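Local coordinates for protein endo-1,4-b-d-mannanase (Trichoderma reesei, PDB 1QNR) that hydrolyses the beta-1,4-mannosidic links of mannans as an endo-acting glycoside hydrolase of family 5, at residues 22-27 with 51-56; 304-309 with 321-326. All blocks are in the same frame, centred on the assembly; numbering follows the deposited sequence.

Contact 1. Residues 22-27 with 51-56; sequences AGTNCY and KVVRVW
Parallel strand pairing joins Thr24 and Asn25 to Val53 and Arg54 deep inside the chain, where strands 22-25 and 52-54 run 22° apart. Thr24 N donates to Val52 O at 3.0 Å, Arg54 N to Thr24 O at 3.0 Å, and Cys26 N to Arg54 O at 2.8 Å. Arg54 leaves its strand extended and lies alongside Asn25, both pointing the same way. Its NH1 gives a hydrogen bond of 2.9 Å to Asn25 OD1, which sits at the guanidinium edge while the amide plane stands nearly upright, 88° away. With Asn25 ND2 also bonded, to Glu275 O, both ends of the amide are engaged and its rotation is fixed. With helix 35-47 between them, the strands form a beta-alpha-beta crossover of the family's TIM barrel. Glu165, Glu275 and Glu276 form salt bridges with Arg54. On the other face of the sheet Val53 CG1 packs on Cys26 CB at 3.7 Å, next to the disulfide to Cys29. Past the strand ends, Tyr27 CB sits over the five-membered ring of Trp56, 3.4 Å from its centroid, in a CH-pi contact. Trp56 CZ3 stands 3.6 Å above the Arg54 guanidinium plane, toward its rim. Replacing Trp56 by an alanine would probably leave Tyr27 CB without this support and take away the one indole atom lying over that rim.

Contact 2. Residues 304-309 with 321-326; sequences MFWQWG and DPYTVW
Trp306 overlaps Asp321 and Tyr323 along the edge of its indole: NE1 donates to Asp321 OD2 at 2.9 Å, and CD1 lies 3.7 Å from Tyr323 CB. OD2 takes the bond on its syn side and lies close to the ring plane, although ring and carboxylate are turned 43° apart. This is where strand 300-309 of the TIM barrel, interrupted near the cis peptide between Trp306 and Gln307, meets the short parallel strand 325-326. The cis bond is consistent with the one known after this tryptophan in related family members. Asp321 opens a type I turn to Thr324. Its CG lies between the backbone N and the carbonyl carbon (chi1 71°), a setting from which OD1 reaches forward to accept from Tyr323 N, which meets it from above the carboxylate plane, making an Asx turn. OD1 also receives a weak bond from Gln307 NE2 at 3.2 Å, so the carboxylate ties the turn to two successive side chains. Beyond it the strands pair, Val325 N to Gln307 O at 2.9 Å and almost straight (177°), then Gly309 N to Val325 O at 3.1 Å. Val325 CB packs 3.8 Å from Phe305 CE2. Gly309 lies where any CB would strike Thr324 CG2 and Trp326 CE3; that same CG2 also sits over one face of the Trp326 indole. Thr324 OG1 accepts from Asp321 N and donates a hydrogen bond to a water that in turn donates to Trp308 O, 2.8 Å away.

Contacts 1 and 2 lie 10 Å apart between centres and are joined through the same sheet, since strand 21-25 of contact 1 neighbours strand 300-309 of contact 2. Asn25 reaches over with both backbone and side chain: its O probably accepts from Trp308 N at 2.9 Å, and its ND2 probably donates to Phe305 O at 3.1 Å. Both contacts lie near bound beta-D-mannopyranose without touching it, about 8 Å away from the side chain of Trp56 and about 7 Å from that of Tyr323. The C-terminal ends of barrel strands carry the active site in TIM-barrel glycosidases, so both probably border the cleft. Glycerol, probably from the crystallisation liquor, comes within about 3 Å of Tyr27 and about 4 Å of Trp306.

Contact 1. Residues 22-27 with 51-56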
ATOM      1  N   ALA A  22       5.365   8.039 -10.891  1.00  8.69           N
ATOM      2  CA  ALA A  22       4.040   7.381 -11.008  1.00  8.66           C
ATOM      3  C   ALA A  22       4.210   5.893 -10.759  1.00  7.67           C
ATOM      4  O   ALA A  22       5.171   5.255 -11.212  1.00  8.67           O
ATOM      5  CB  ALA A  22       3.381   7.603 -12.383  1.00 11.48           C
ATOM      6  N   GLY A  23       3.202   5.317 -10.056  1.00  7.46           N
ATOM      7  CA  GLY A  23       3.178   3.855  -9.822  1.00  8.52           C
ATOM      8  C   GLY A  23       1.729   3.305  -9.913  1.00  8.02           C
ATOM      9  O   GLY A  23       0.834   4.025 -10.370  1.00  7.27           O
ATOM     10  N   THR A  24       1.548   2.057  -9.495  1.00  6.68           N
ATOM     11  CA  THR A  24       0.193   1.447  -9.542  1.00  7.88           C
ATOM     12  C   THR A  24       0.035   0.410  -8.421  1.00  7.88           C
ATOM     13  O   THR A  24       1.030  -0.066  -7.869  1.00  7.91           O
ATOM     14  CB  THR A  24      -0.027   0.752 -10.929  1.00  8.15           C
ATOM     15  OG1 THR A  24      -1.412   0.300 -11.030  1.00  8.48           O
ATOM     16  CG2 THR A  24       0.864  -0.520 -11.105  1.00  8.86           C
ATOM     17  N   ASN A  25      -1.231   0.093  -8.111  1.00  7.72           N
ATOM     18  CA  ASN A  25      -1.545  -0.978  -7.168  1.00  7.31           C
ATOM     19  C   ASN A  25      -1.801  -2.280  -7.907  1.00  6.75           C
ATOM     20  O   ASN A  25      -2.525  -2.293  -8.944  1.00  7.39           O
ATOM     21  CB  ASN A  25      -2.864  -0.662  -6.361  1.00  8.13           C
ATOM     22  CG  ASN A  25      -2.560   0.392  -5.313  1.00  8.08           C
ATOM     23  OD1 ASN A  25      -2.163   0.129  -4.153  1.00  8.01           O
ATOM     24  ND2 ASN A  25      -2.728   1.696  -5.655  1.00  7.86           N
ATOM     25  N   CYS A  26      -1.165  -3.370  -7.459  1.00  7.53           N
ATOM     26  CA  CYS A  26      -1.374  -4.726  -8.009  1.00  8.26           C
ATOM     27  C   CYS A  26      -1.392  -5.724  -6.880  1.00  7.71           C
ATOM     28  O   CYS A  26      -0.453  -6.512  -6.638  1.00  7.75           O
ATOM     29  CB  CYS A  26      -0.271  -5.043  -9.036  1.00  9.21           C
ATOM     30  SG  CYS A  26      -0.622  -6.685  -9.869  1.00  9.29           S
ATOM     31  N   TYR A  27      -2.472  -5.702  -6.048  1.00  7.19           N
ATOM     32  CA  TYR A  27      -2.496  -6.540  -4.837  1.00  7.30           C
ATOM     33  C   TYR A  27      -2.286  -7.999  -5.196  1.00  8.25           C
ATOM     34  O   TYR A  27      -1.614  -8.742  -4.433  1.00  8.93           O
ATOM     35  CB  TYR A  27      -3.784  -6.342  -3.971  1.00  8.81           C
ATOM     36  CG  TYR A  27      -5.015  -7.070  -4.501  1.00  7.38           C
ATOM     37  CD1 TYR A  27      -5.231  -8.425  -4.150  1.00  9.05           C
ATOM     38  CD2 TYR A  27      -5.927  -6.423  -5.309  1.00  8.38           C
ATOM     39  CE1 TYR A  27      -6.350  -9.086  -4.693  1.00  8.26           C
ATOM     40  CE2 TYR A  27      -7.048  -7.070  -5.831  1.00  8.67           C
ATOM     41  CZ  TYR A  27      -7.226  -8.397  -5.483  1.00  8.80           C
ATOM     42  OH  TYR A  27      -8.364  -9.079  -5.992  1.00 11.23           O
ATOM     43  N   LYS A  51       7.174   3.248 -11.970  1.00  8.03           N
ATOM     44  CA  LYS A  51       8.443   2.871 -11.251  1.00  9.06           C
ATOM     45  C   LYS A  51       8.177   2.097  -9.981  1.00  8.10           C
ATOM     46  O   LYS A  51       9.122   1.437  -9.418  1.00  8.66           O
ATOM     47  CB  LYS A  51       9.210   4.168 -10.836  1.00 11.29           C
ATOM     48  CG  LYS A  51       9.922   4.805 -12.080  1.00 12.12           C
ATOM     49  CD  LYS A  51      10.795   6.009 -11.570  1.00 13.72           C
ATOM     50  CE  LYS A  51      11.579   6.563 -12.792  1.00 15.25           C
ATOM     51  NZ  LYS A  51      12.487   7.737 -12.366  1.00 17.13           N
ATOM     52  N   VAL A  52       6.950   2.077  -9.446  1.00  7.26           N
ATOM     53  CA  VAL A  52       6.621   1.506  -8.112  1.00  8.52           C
ATOM     54  C   VAL A  52       5.303   0.729  -8.196  1.00  7.53           C
ATOM     55  O   VAL A  52       4.344   1.205  -8.856  1.00  8.94           O
ATOM     56  CB  VAL A  52       6.486   2.642  -7.059  1.00  7.85           C
ATOM     57  CG1 VAL A  52       6.344   1.988  -5.645  1.00 10.35           C
ATOM     58  CG2 VAL A  52       7.704   3.577  -7.023  1.00 10.61           C
ATOM     59  N   VAL A  53       5.277  -0.450  -7.573  1.00  6.66           N
ATOM     60  CA  VAL A  53       4.085  -1.314  -7.551  1.00  7.26           C
ATOM     61  C   VAL A  53       3.772  -1.625  -6.074  1.00  7.78           C
ATOM     62  O   VAL A  53       4.673  -1.999  -5.302  1.00  7.87           O
ATOM     63  CB  VAL A  53       4.290  -2.667  -8.315  1.00  7.70           C
ATOM     64  CG1 VAL A  53       2.953  -3.427  -8.433  1.00  9.06           C
ATOM     65  CG2 VAL A  53       4.842  -2.404  -9.690  1.00  9.66           C
ATOM     66  N   ARG A  54       2.479  -1.529  -5.708  1.00  6.84           N
ATOM     67  CA  ARG A  54       2.034  -1.894  -4.323  1.00  5.96           C
ATOM     68  C   ARG A  54       1.412  -3.283  -4.386  1.00  6.33           C
ATOM     69  O   ARG A  54       0.461  -3.515  -5.181  1.00  7.98           O
ATOM     70  CB  ARG A  54       1.133  -0.777  -3.795  1.00  7.21           C
ATOM     71  CG  ARG A  54       0.695  -1.051  -2.317  1.00  7.13           C
ATOM     72  CD  ARG A  54       0.251   0.306  -1.710  1.00  6.15           C
ATOM     73  NE  ARG A  54      -0.401   0.149  -0.378  1.00  7.12           N
ATOM     74  CZ  ARG A  54      -1.739   0.014  -0.204  1.00  6.41           C
ATOM     75  NH1 ARG A  54      -2.564  -0.078  -1.262  1.00  7.52           N
ATOM     76  NH2 ARG A  54      -2.197   0.031   1.055  1.00  7.20           N
ATOM     77  N   VAL A  55       1.931  -4.244  -3.595  1.00  6.19           N
ATOM     78  CA  VAL A  55       1.457  -5.697  -3.646  1.00  6.52           C
ATOM     79  C   VAL A  55       1.104  -6.111  -2.227  1.00  7.48           C
ATOM     80  O   VAL A  55       1.725  -5.600  -1.254  1.00  8.83           O
ATOM     81  CB  VAL A  55       2.559  -6.597  -4.278  1.00  7.37           C
ATOM     82  CG1 VAL A  55       2.920  -6.095  -5.694  1.00  9.31           C
ATOM     83  CG2 VAL A  55       3.829  -6.716  -3.419  1.00  8.75           C
ATOM     84  N   TRP A  56       0.184  -7.091  -2.058  1.00  7.10           N
ATOM     85  CA  TRP A  56      -0.091  -7.532  -0.636  1.00  6.90           C
ATOM     86  C   TRP A  56       1.066  -8.364  -0.086  1.00  7.30           C
ATOM     87  O   TRP A  56       1.573  -9.313  -0.701  1.00  8.57           O
ATOM     88  CB  TRP A  56      -1.396  -8.341  -0.561  1.00  7.88           C
ATOM     89  CG  TRP A  56      -2.675  -7.513  -0.626  1.00  6.84           C
ATOM     90  CD1 TRP A  56      -3.915  -8.111  -0.619  1.00  8.01           C
ATOM     91  CD2 TRP A  56      -2.901  -6.079  -0.628  1.00  7.45           C
ATOM     92  NE1 TRP A  56      -4.888  -7.134  -0.565  1.00  8.77           N
ATOM     93  CE2 TRP A  56      -4.305  -5.890  -0.600  1.00  8.42           C
ATOM     94  CE3 TRP A  56      -2.038  -4.944  -0.673  1.00  7.83           C
ATOM     95  CZ2 TRP A  56      -4.917  -4.616  -0.555  1.00  8.76           C
ATOM     96  CZ3 TRP A  56      -2.690  -3.672  -0.654  1.00  7.65           C
ATOM     97  CH2 TRP A  56      -4.120  -3.478  -0.610  1.00  7.91           C
TER

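Contact 2. Residues 304-309 with 321-326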
ATOM      1  N   MET A 304      -0.233   6.647  -7.110  1.00  8.21           N
ATOM      2  CA  MET A 304      -0.446   5.236  -7.565  1.00  7.33           C
ATOM      3  C   MET A 304      -1.924   4.996  -7.678  1.00  8.19           C
ATOM      4  O   MET A 304      -2.671   4.891  -6.670  1.00  8.78           O
ATOM      5  CB  MET A 304       0.166   4.255  -6.514  1.00  9.07           C
ATOM      6  CG  MET A 304       1.644   4.623  -6.252  1.00 10.14           C
ATOM      7  SD  MET A 304       2.482   3.741  -4.914  1.00 11.04           S
ATOM      8  CE  MET A 304       2.568   2.152  -5.665  1.00 11.05           C
ATOM      9  N   PHE A 305      -2.446   4.838  -8.906  1.00  6.91           N
ATOM     10  CA  PHE A 305      -3.873   4.569  -9.079  1.00  6.49           C
ATOM     11  C   PHE A 305      -4.244   3.162  -8.596  1.00  6.05           C
ATOM     12  O   PHE A 305      -3.415   2.222  -8.612  1.00  7.13           O
ATOM     13  CB  PHE A 305      -4.324   4.773 -10.545  1.00  8.33           C
ATOM     14  CG  PHE A 305      -3.681   3.855 -11.587  1.00  7.37           C
ATOM     15  CD1 PHE A 305      -2.440   4.131 -12.136  1.00  9.54           C
ATOM     16  CD2 PHE A 305      -4.310   2.652 -11.927  1.00  8.45           C
ATOM     17  CE1 PHE A 305      -1.910   3.314 -13.138  1.00 11.53           C
ATOM     18  CE2 PHE A 305      -3.729   1.812 -12.924  1.00 10.80           C
ATOM     19  CZ  PHE A 305      -2.516   2.123 -13.483  1.00  9.94           C
ATOM     20  N   TRP A 306      -5.527   3.018  -8.163  1.00  6.96           N
ATOM     21  CA  TRP A 306      -6.112   1.694  -7.909  1.00  7.07           C
ATOM     22  C   TRP A 306      -6.999   1.352  -9.089  1.00  6.96           C
ATOM     23  O   TRP A 306      -8.023   2.101  -9.306  1.00  8.29           O
ATOM     24  CB  TRP A 306      -6.928   1.704  -6.565  1.00  8.74           C
ATOM     25  CG  TRP A 306      -7.495   0.321  -6.296  1.00  7.54           C
ATOM     26  CD1 TRP A 306      -8.651  -0.219  -6.804  1.00  8.22           C
ATOM     27  CD2 TRP A 306      -6.936  -0.698  -5.435  1.00  8.12           C
ATOM     28  NE1 TRP A 306      -8.824  -1.509  -6.343  1.00  8.53           N
ATOM     29  CE2 TRP A 306      -7.780  -1.832  -5.470  1.00  6.69           C
ATOM     30  CE3 TRP A 306      -5.788  -0.734  -4.614  1.00  8.09           C
ATOM     31  CZ2 TRP A 306      -7.524  -3.000  -4.785  1.00  8.86           C
ATOM     32  CZ3 TRP A 306      -5.558  -1.900  -3.843  1.00  7.61           C
ATOM     33  CH2 TRP A 306      -6.397  -3.035  -3.930  1.00  7.43           C
ATOM     34  N   GLN A 307      -6.707   0.388  -9.994  1.00  7.34           N
ATOM     35  CA  GLN A 307      -5.599  -0.564  -9.850  1.00  7.47           C
ATOM     36  C   GLN A 307      -5.254  -1.116 -11.245  1.00  6.98           C
ATOM     37  O   GLN A 307      -6.031  -0.980 -12.216  1.00  8.15           O
ATOM     38  CB  GLN A 307      -6.007  -1.768  -8.973  1.00  7.48           C
ATOM     39  CG  GLN A 307      -7.205  -2.616  -9.535  1.00  7.80           C
ATOM     40  CD  GLN A 307      -7.416  -3.930  -8.765  1.00  8.15           C
ATOM     41  OE1 GLN A 307      -6.529  -4.592  -8.245  1.00  9.72           O
ATOM     42  NE2 GLN A 307      -8.711  -4.392  -8.717  1.00  9.72           N
ATOM     43  N   TRP A 308      -4.053  -1.753 -11.356  1.00  6.65           N
ATOM     44  CA  TRP A 308      -3.684  -2.415 -12.609  1.00  7.21           C
ATOM     45  C   TRP A 308      -4.551  -3.625 -12.937  1.00  6.70           C
ATOM     46  O   TRP A 308      -4.855  -4.411 -12.027  1.00  7.81           O
ATOM     47  CB  TRP A 308      -2.193  -2.911 -12.431  1.00  7.46           C
ATOM     48  CG  TRP A 308      -1.488  -3.310 -13.724  1.00  8.17           C
ATOM     49  CD1 TRP A 308      -1.362  -4.544 -14.254  1.00  8.62           C
ATOM     50  CD2 TRP A 308      -0.943  -2.361 -14.664  1.00  7.68           C
ATOM     51  NE1 TRP A 308      -0.654  -4.455 -15.476  1.00  7.96           N
ATOM     52  CE2 TRP A 308      -0.441  -3.096 -15.764  1.00  7.57           C
ATOM     53  CE3 TRP A 308      -0.789  -0.947 -14.634  1.00  8.11           C
ATOM     54  CZ2 TRP A 308       0.216  -2.497 -16.868  1.00  8.83           C
ATOM     55  CZ3 TRP A 308      -0.139  -0.351 -15.739  1.00  9.45           C
ATOM     56  CH2 TRP A 308       0.340  -1.140 -16.849  1.00  8.44           C
ATOM     57  N   GLY A 309      -4.915  -3.765 -14.222  1.00  6.69           N
ATOM     58  CA  GLY A 309      -5.540  -5.022 -14.721  1.00  8.99           C
ATOM     59  C   GLY A 309      -4.695  -5.536 -15.902  1.00  8.54           C
ATOM     60  O   GLY A 309      -4.144  -4.709 -16.632  1.00  8.97           O
ATOM     61  N   ASP A 321     -11.819  -5.264 -10.408  1.00  9.18           N
ATOM     62  CA  ASP A 321     -12.997  -4.645  -9.761  1.00  9.46           C
ATOM     63  C   ASP A 321     -13.421  -3.457 -10.614  1.00 10.10           C
ATOM     64  O   ASP A 321     -12.852  -3.197 -11.724  1.00 11.83           O
ATOM     65  CB  ASP A 321     -12.639  -4.289  -8.298  1.00 10.43           C
ATOM     66  CG  ASP A 321     -11.666  -3.131  -8.119  1.00 10.35           C
ATOM     67  OD1 ASP A 321     -11.255  -2.470  -9.096  1.00 11.58           O
ATOM     68  OD2 ASP A 321     -11.317  -2.963  -6.878  1.00 13.38           O
ATOM     69  N   PRO A 322     -14.415  -2.643 -10.260  1.00 11.32           N
ATOM     70  CA  PRO A 322     -14.902  -1.536 -11.113  1.00 11.45           C
ATOM     71  C   PRO A 322     -13.901  -0.405 -11.292  1.00 12.40           C
ATOM     72  O   PRO A 322     -14.169   0.522 -12.067  1.00 15.76           O
ATOM     73  CB  PRO A 322     -16.192  -1.082 -10.368  1.00 14.70           C
ATOM     74  CG  PRO A 322     -16.649  -2.372  -9.672  1.00 15.24           C
ATOM     75  CD  PRO A 322     -15.353  -2.956  -9.112  1.00 12.39           C
ATOM     76  N   TYR A 323     -12.765  -0.399 -10.550  1.00 10.68           N
ATOM     77  CA  TYR A 323     -11.738   0.626 -10.680  1.00  9.25           C
ATOM     78  C   TYR A 323     -10.560   0.118 -11.485  1.00  9.42           C
ATOM     79  O   TYR A 323      -9.540   0.863 -11.670  1.00 10.97           O
ATOM     80  CB  TYR A 323     -11.251   0.869  -9.206  1.00 10.61           C
ATOM     81  CG  TYR A 323     -12.300   1.503  -8.281  1.00 10.88           C
ATOM     82  CD1 TYR A 323     -12.756   2.793  -8.505  1.00 11.34           C
ATOM     83  CD2 TYR A 323     -12.718   0.778  -7.184  1.00 14.54           C
ATOM     84  CE1 TYR A 323     -13.684   3.412  -7.608  1.00 14.27           C
ATOM     85  CE2 TYR A 323     -13.618   1.394  -6.262  1.00 16.16           C
ATOM     86  CZ  TYR A 323     -14.086   2.668  -6.540  1.00 16.74           C
ATOM     87  OH  TYR A 323     -14.969   3.247  -5.622  1.00 20.32           O
ATOM     88  N   THR A 324     -10.581  -1.091 -12.012  1.00  8.67           N
ATOM     89  CA  THR A 324      -9.442  -1.584 -12.813  1.00  7.42           C
ATOM     90  C   THR A 324      -9.230  -0.788 -14.090  1.00  8.34           C
ATOM     91  O   THR A 324     -10.166  -0.448 -14.863  1.00 10.78           O
ATOM     92  CB  THR A 324      -9.719  -3.075 -13.143  1.00  8.05           C
ATOM     93  OG1 THR A 324      -9.647  -3.852 -11.955  1.00 10.00           O
ATOM     94  CG2 THR A 324      -8.715  -3.599 -14.183  1.00  9.83           C
ATOM     95  N   VAL A 325      -7.941  -0.415 -14.335  1.00  8.09           N
ATOM     96  CA  VAL A 325      -7.490   0.226 -15.586  1.00  8.95           C
ATOM     97  C   VAL A 325      -6.720  -0.866 -16.307  1.00  8.06           C
ATOM     98  O   VAL A 325      -5.636  -1.300 -15.879  1.00  9.59           O
ATOM     99  CB  VAL A 325      -6.626   1.473 -15.317  1.00 10.67           C
ATOM    100  CG1 VAL A 325      -6.095   2.028 -16.663  1.00 14.11           C
ATOM    101  CG2 VAL A 325      -7.370   2.540 -14.501  1.00 12.16           C
ATOM    102  N   TRP A 326      -7.277  -1.436 -17.384  1.00  8.11           N
ATOM    103  CA  TRP A 326      -6.683  -2.580 -18.089  1.00  8.83           C
ATOM    104  C   TRP A 326      -5.508  -2.151 -18.970  1.00  8.93           C
ATOM    105  O   TRP A 326      -5.629  -1.137 -19.735  1.00  9.13           O
ATOM    106  CB  TRP A 326      -7.742  -3.260 -18.982  1.00  9.06           C
ATOM    107  CG  TRP A 326      -8.866  -3.941 -18.195  1.00  8.82           C
ATOM    108  CD1 TRP A 326     -10.149  -3.412 -17.955  1.00  9.45           C
ATOM    109  CD2 TRP A 326      -8.777  -5.227 -17.550  1.00  9.00           C
ATOM    110  NE1 TRP A 326     -10.804  -4.327 -17.159  1.00 13.01           N
ATOM    111  CE2 TRP A 326     -10.001  -5.409 -16.897  1.00  9.85           C
ATOM    112  CE3 TRP A 326      -7.788  -6.194 -17.396  1.00  8.26           C
ATOM    113  CZ2 TRP A 326     -10.270  -6.574 -16.170  1.00 10.03           C
ATOM    114  CZ3 TRP A 326      -8.034  -7.354 -16.638  1.00  9.28           C
ATOM    115  CH2 TRP A 326      -9.317  -7.529 -16.035  1.00 10.84           C
TER
HETATM  116  O   HOH W   1      -7.431  -5.428 -11.745  1.00 10.82           O